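Local atomic coordinates of SAHS4 (Ramazzottius varieornatus, PDB entry 5Z4G), a protein that probably acts as a secreted, heat-soluble molecular shield during desiccation and binds zinc ions. Residues W24-T34 with Y55-W66. Sequence-based numbering, arbitrary orientation.
Sequences WLGKWESIDGT and YNGKQKTLLKYW
Trp24 meets Tyr65 in a T-shaped stack: the CE3 edge of the indole is turned to the face of the phenol ring, planes 86° apart, while Tyr65 CB lies in the indole plane at that edge, 3.8 Å from Trp24 CE3. Leu25 CG rests over one indole face, offset toward the rim. With its CG wedged between backbone N and carbonyl carbon (chi1 44°), Trp24 brings its six-membered ring to the tyrosine. A second indole, Trp28, donates from NE1 to Trp24 O, 2.9 Å away and well above the carbonyl plane, linking the residues before strand 26-30 to Trp28. Trp66 has Lys64 CE over one face and stacks with the zinc ligand His75.

Strand 26-30 runs antiparallel to strand 62-66. Gly26 and Tyr65 form one hydrogen-bonded pair, Trp28 and Leu63 the next; the backbone angles of Gly26 themselves demand glycine. Leu62 CD2 packs against Glu29 CB at 3.8 Å.

At the end of strand 26-30, Ser30 OG accepts a nearly straight bond from Thr61 N (2.9 Å, 176°), a role suited to a short hydroxyl side chain. Lys60, long and bent at chi2, places NZ 2.6 Å from Asp32 OD1, 2.8 Å from Ser30 O and, in one of the two Glu29 conformers, 3.3 Å from Glu29 OE1. Were Lys60 an alanine, Asp32 would probably lose its counter-ion and Ser30 O this donor, leaving the chain at Ile31-Asp32 freer to shift.

Strand 150-159 flanks 26-30 and strand 74-79 flanks 62-66, consistent with the FABP-like barrel. Trp28, Leu63 and Tyr65 share one face, where Tyr65 OH hydrogen-bonds a tetraethylene glycol, probably from the crystallisation liquor. The other carries Lys27, Glu29 and Lys64 with Leu62 among them; beyond, one ammonium is probably shared by two carboxylates and balances their charge only in part.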
loop_
_atom_site.group_PDB
_atom_site.type_symbol
_atom_site.label_atom_id
_atom_site.label_comp_id
_atom_site.label_asym_id
_atom_site.label_seq_id
_atom_site.Cartn_x
_atom_site.Cartn_y
_atom_site.Cartn_z
ATOM N N TRP A 24 -5.807 0.269 10.571
ATOM C CA TRP A 24 -5.582 -0.095 9.170
ATOM C C TRP A 24 -6.033 -1.526 8.846
ATOM O O TRP A 24 -6.159 -1.879 7.675
ATOM C CB TRP A 24 -4.105 0.110 8.780
ATOM C CG TRP A 24 -3.149 -0.386 9.797
ATOM C CD1 TRP A 24 -2.623 0.331 10.842
ATOM C CD2 TRP A 24 -2.593 -1.708 9.891
ATOM N NE1 TRP A 24 -1.781 -0.460 11.583
ATOM C CE2 TRP A 24 -1.727 -1.711 11.016
ATOM C CE3 TRP A 24 -2.720 -2.880 9.120
ATOM C CZ2 TRP A 24 -1.017 -2.852 11.414
ATOM C CZ3 TRP A 24 -2.001 -4.016 9.501
ATOM C CH2 TRP A 24 -1.160 -3.994 10.644
ATOM N N LEU A 25 -6.253 -2.345 9.879
ATOM C CA LEU A 25 -6.850 -3.667 9.668
ATOM C C LEU A 25 -8.273 -3.533 9.150
ATOM O O LEU A 25 -9.070 -2.744 9.670
ATOM C CB LEU A 25 -6.816 -4.523 10.946
ATOM C CG LEU A 25 -5.452 -4.967 11.483
ATOM C CD1 LEU A 25 -5.608 -5.509 12.891
ATOM C CD2 LEU A 25 -4.766 -5.998 10.585
ATOM N N GLY A 26 -8.581 -4.303 8.116
ATOM C CA GLY A 26 -9.879 -4.206 7.440
ATOM C C GLY A 26 -9.733 -4.219 5.938
ATOM O O GLY A 26 -8.625 -4.420 5.413
ATOM N N LYS A 27 -10.855 -4.010 5.251
ATOM C CA LYS A 27 -10.866 -3.941 3.791
ATOM C C LYS A 27 -11.227 -2.528 3.355
ATOM O O LYS A 27 -12.056 -1.876 3.975
ATOM C CB LYS A 27 -11.828 -4.964 3.190
ATOM C CG LYS A 27 -11.576 -5.222 1.714
ATOM C CD LYS A 27 -12.552 -6.233 1.165
ATOM C CE LYS A 27 -12.154 -6.642 -0.240
ATOM N NZ LYS A 27 -13.016 -7.738 -0.763
ATOM N N TRP A 28 -10.582 -2.065 2.285
ATOM C CA TRP A 28 -10.579 -0.663 1.899
ATOM C C TRP A 28 -10.766 -0.527 0.395
ATOM O O TRP A 28 -10.190 -1.295 -0.374
ATOM C CB TRP A 28 -9.234 -0.035 2.288
ATOM C CG TRP A 28 -8.935 -0.159 3.760
ATOM C CD1 TRP A 28 -8.154 -1.114 4.378
ATOM C CD2 TRP A 28 -9.432 0.685 4.798
ATOM N NE1 TRP A 28 -8.130 -0.896 5.740
ATOM C CE2 TRP A 28 -8.896 0.210 6.024
ATOM C CE3 TRP A 28 -10.246 1.839 4.807
ATOM C CZ2 TRP A 28 -9.169 0.843 7.260
ATOM C CZ3 TRP A 28 -10.530 2.465 6.036
ATOM C CH2 TRP A 28 -9.989 1.962 7.245
ATOM N N GLU A 29 -11.570 0.451 -0.016
ATOM C CA GLU A 29 -11.783 0.751 -1.431
ATOM C C GLU A 29 -11.298 2.159 -1.732
ATOM O O GLU A 29 -11.676 3.107 -1.040
ATOM C CB GLU A 29 -13.265 0.613 -1.797
ATOM C CG GLU A 29 -13.589 1.007 -3.231
ATOM C CD GLU A 29 -15.081 1.138 -3.474
ATOM O OE1 GLU A 29 -15.481 2.015 -4.265
ATOM O OE2 GLU A 29 -15.857 0.375 -2.870
ATOM N N SER A 30 -10.463 2.298 -2.760
ATOM C CA SER A 30 -9.955 3.614 -3.153
ATOM C C SER A 30 -11.117 4.534 -3.529
ATOM O O SER A 30 -12.086 4.107 -4.185
ATOM C CB SER A 30 -8.952 3.494 -4.297
ATOM O OG SER A 30 -9.535 2.919 -5.448
ATOM N N ILE A 31 -11.045 5.780 -3.072
ATOM C CA ILE A 31 -12.074 6.760 -3.436
ATOM C C ILE A 31 -11.942 7.136 -4.912
ATOM O O ILE A 31 -10.885 6.932 -5.506
ATOM C CB ILE A 31 -12.060 8.001 -2.520
ATOM C CG1 ILE A 31 -10.822 8.873 -2.773
ATOM C CG2 ILE A 31 -12.173 7.569 -1.062
ATOM C CD1 ILE A 31 -10.978 10.312 -2.310
ATOM N N ASP A 32 -13.007 7.679 -5.493
ATOM C CA ASP A 32 -12.972 8.122 -6.894
ATOM C C ASP A 32 -11.861 9.140 -7.136
ATOM O O ASP A 32 -11.618 10.004 -6.302
ATOM C CB ASP A 32 -14.324 8.705 -7.306
ATOM C CG ASP A 32 -15.366 7.632 -7.643
ATOM O OD1 ASP A 32 -15.094 6.421 -7.506
ATOM O OD2 ASP A 32 -16.478 8.009 -8.055
ATOM N N GLY A 33 -11.184 9.010 -8.272
ATOM C CA GLY A 33 -10.160 9.966 -8.665
ATOM C C GLY A 33 -8.749 9.479 -8.426
ATOM O O GLY A 33 -8.531 8.336 -8.008
ATOM N N THR A 34 -7.800 10.360 -8.710
ATOM C CA THR A 34 -6.374 10.073 -8.609
ATOM C C THR A 34 -5.816 10.582 -7.282
ATOM O O THR A 34 -6.395 11.488 -6.686
ATOM C CB THR A 34 -5.590 10.717 -9.773
ATOM O OG1 THR A 34 -5.949 12.100 -9.891
ATOM C CG2 THR A 34 -5.892 9.996 -11.078
ATOM N N TYR A 55 -4.231 3.314 -11.791
ATOM C CA TYR A 55 -4.677 4.361 -10.870
ATOM C C TYR A 55 -5.392 5.512 -11.583
ATOM O O TYR A 55 -5.937 6.408 -10.937
ATOM C CB TYR A 55 -3.499 4.851 -10.011
ATOM C CG TYR A 55 -2.781 3.717 -9.306
ATOM C CD1 TYR A 55 -3.304 3.151 -8.136
ATOM C CD2 TYR A 55 -1.594 3.186 -9.824
ATOM C CE1 TYR A 55 -2.658 2.101 -7.495
ATOM C CE2 TYR A 55 -0.938 2.136 -9.191
ATOM C CZ TYR A 55 -1.473 1.598 -8.028
ATOM O OH TYR A 55 -0.827 0.558 -7.397
ATOM N N ASN A 56 -5.394 5.468 -12.916
ATOM C CA ASN A 56 -6.133 6.424 -13.740
ATOM C C ASN A 56 -7.466 5.833 -14.204
ATOM O O ASN A 56 -7.564 4.633 -14.486
ATOM C CB ASN A 56 -5.289 6.870 -14.943
ATOM C CG ASN A 56 -4.155 7.812 -14.554
ATOM O OD1 ASN A 56 -2.979 7.496 -14.738
ATOM N ND2 ASN A 56 -4.505 8.977 -14.020
ATOM N N GLY A 57 -8.489 6.683 -14.270
ATOM C CA GLY A 57 -9.816 6.283 -14.740
ATOM C C GLY A 57 -10.736 5.754 -13.656
ATOM O O GLY A 57 -10.589 6.096 -12.480
ATOM N N LYS A 58 -11.684 4.912 -14.064
ATOM C CA LYS A 58 -12.673 4.332 -13.149
ATOM C C LYS A 58 -12.144 3.155 -12.319
ATOM O O LYS A 58 -12.858 2.655 -11.449
ATOM C CB LYS A 58 -13.940 3.918 -13.912
ATOM C CG LYS A 58 -14.891 5.072 -14.210
ATOM C CD LYS A 58 -16.238 4.591 -14.736
ATOM C CE LYS A 58 -16.268 4.522 -16.257
ATOM N NZ LYS A 58 -17.635 4.218 -16.766
ATOM N N GLN A 59 -10.901 2.739 -12.574
ATOM C CA GLN A 59 -10.308 1.561 -11.931
ATOM C C GLN A 59 -10.161 1.701 -10.411
ATOM O O GLN A 59 -9.458 2.579 -9.923
ATOM C CB GLN A 59 -8.952 1.215 -12.572
ATOM C CG GLN A 59 -8.304 -0.058 -12.034
ATOM C CD GLN A 59 -9.147 -1.294 -12.290
ATOM O OE1 GLN A 59 -9.391 -1.669 -13.440
ATOM N NE2 GLN A 59 -9.604 -1.926 -11.220
ATOM N N LYS A 60 -10.839 0.824 -9.676
ATOM C CA LYS A 60 -10.731 0.782 -8.215
ATOM C C LYS A 60 -9.586 -0.100 -7.737
ATOM O O LYS A 60 -9.218 -1.073 -8.393
ATOM C CB LYS A 60 -12.049 0.304 -7.594
ATOM C CG LYS A 60 -13.220 1.253 -7.802
ATOM C CD LYS A 60 -13.058 2.510 -6.965
ATOM C CE LYS A 60 -14.341 3.304 -6.913
ATOM N NZ LYS A 60 -14.166 4.509 -6.063
ATOM N N THR A 61 -9.036 0.260 -6.583
ATOM C CA THR A 61 -8.133 -0.595 -5.837
ATOM C C THR A 61 -8.857 -1.041 -4.580
ATOM O O THR A 61 -9.435 -0.215 -3.860
ATOM C CB THR A 61 -6.855 0.173 -5.412
ATOM O OG1 THR A 61 -6.184 0.689 -6.565
ATOM C CG2 THR A 61 -5.885 -0.705 -4.617
ATOM N N LEU A 62 -8.811 -2.343 -4.322
ATOM C CA LEU A 62 -9.243 -2.900 -3.051
ATOM C C LEU A 62 -8.019 -3.340 -2.265
ATOM O O LEU A 62 -7.137 -4.013 -2.793
ATOM C CB LEU A 62 -10.214 -4.068 -3.257
ATOM C CG LEU A 62 -11.462 -3.786 -4.093
ATOM C CD1 LEU A 62 -12.343 -5.024 -4.153
ATOM C CD2 LEU A 62 -12.245 -2.582 -3.579
ATOM N N LEU A 63 -7.972 -2.955 -1.001
ATOM C CA LEU A 63 -6.865 -3.305 -0.142
ATOM C C LEU A 63 -7.410 -3.985 1.107
ATOM O O LEU A 63 -8.353 -3.493 1.720
ATOM C CB LEU A 63 -6.128 -2.016 0.200
ATOM C CG LEU A 63 -5.015 -1.968 1.213
ATOM C CD1 LEU A 63 -3.887 -2.886 0.795
ATOM C CD2 LEU A 63 -4.556 -0.517 1.251
ATOM N N LYS A 64 -6.829 -5.121 1.486
ATOM C CA LYS A 64 -7.275 -5.816 2.692
ATOM C C LYS A 64 -6.084 -6.201 3.552
ATOM O O LYS A 64 -5.143 -6.810 3.056
ATOM C CB LYS A 64 -8.122 -7.053 2.339
ATOM C CG LYS A 64 -8.793 -7.707 3.551
ATOM C CD LYS A 64 -9.920 -8.635 3.153
ATOM C CE LYS A 64 -9.453 -10.064 2.975
ATOM N NZ LYS A 64 -10.555 -11.019 3.286
ATOM N N TYR A 65 -6.141 -5.841 4.835
ATOM C CA TYR A 65 -5.148 -6.257 5.836
ATOM C C TYR A 65 -5.874 -7.024 6.917
ATOM O O TYR A 65 -6.922 -6.575 7.387
ATOM C CB TYR A 65 -4.476 -5.029 6.480
ATOM C CG TYR A 65 -3.475 -4.326 5.605
ATOM C CD1 TYR A 65 -2.178 -4.823 5.470
ATOM C CD2 TYR A 65 -3.803 -3.135 4.951
ATOM C CE1 TYR A 65 -1.234 -4.173 4.684
ATOM C CE2 TYR A 65 -2.866 -2.477 4.159
ATOM C CZ TYR A 65 -1.592 -3.007 4.024
ATOM O OH TYR A 65 -0.679 -2.372 3.225
ATOM N N TRP A 66 -5.331 -8.173 7.325
ATOM C CA TRP A 66 -5.939 -8.948 8.407
ATOM C C TRP A 66 -4.915 -9.746 9.192
ATOM O O TRP A 66 -3.787 -9.972 8.726
ATOM C CB TRP A 66 -7.105 -9.820 7.904
ATOM C CG TRP A 66 -6.760 -11.062 7.122
ATOM C CD1 TRP A 66 -6.764 -12.355 7.589
ATOM C CD2 TRP A 66 -6.466 -11.147 5.721
ATOM N NE1 TRP A 66 -6.445 -13.229 6.574
ATOM C CE2 TRP A 66 -6.270 -12.523 5.415
ATOM C CE3 TRP A 66 -6.316 -10.198 4.698
ATOM C CZ2 TRP A 66 -5.936 -12.969 4.126
ATOM C CZ3 TRP A 66 -5.984 -10.644 3.408
ATOM C CH2 TRP A 66 -5.805 -12.017 3.138
HETATM O O HOH W 1 -6.454 6.562 -8.257
#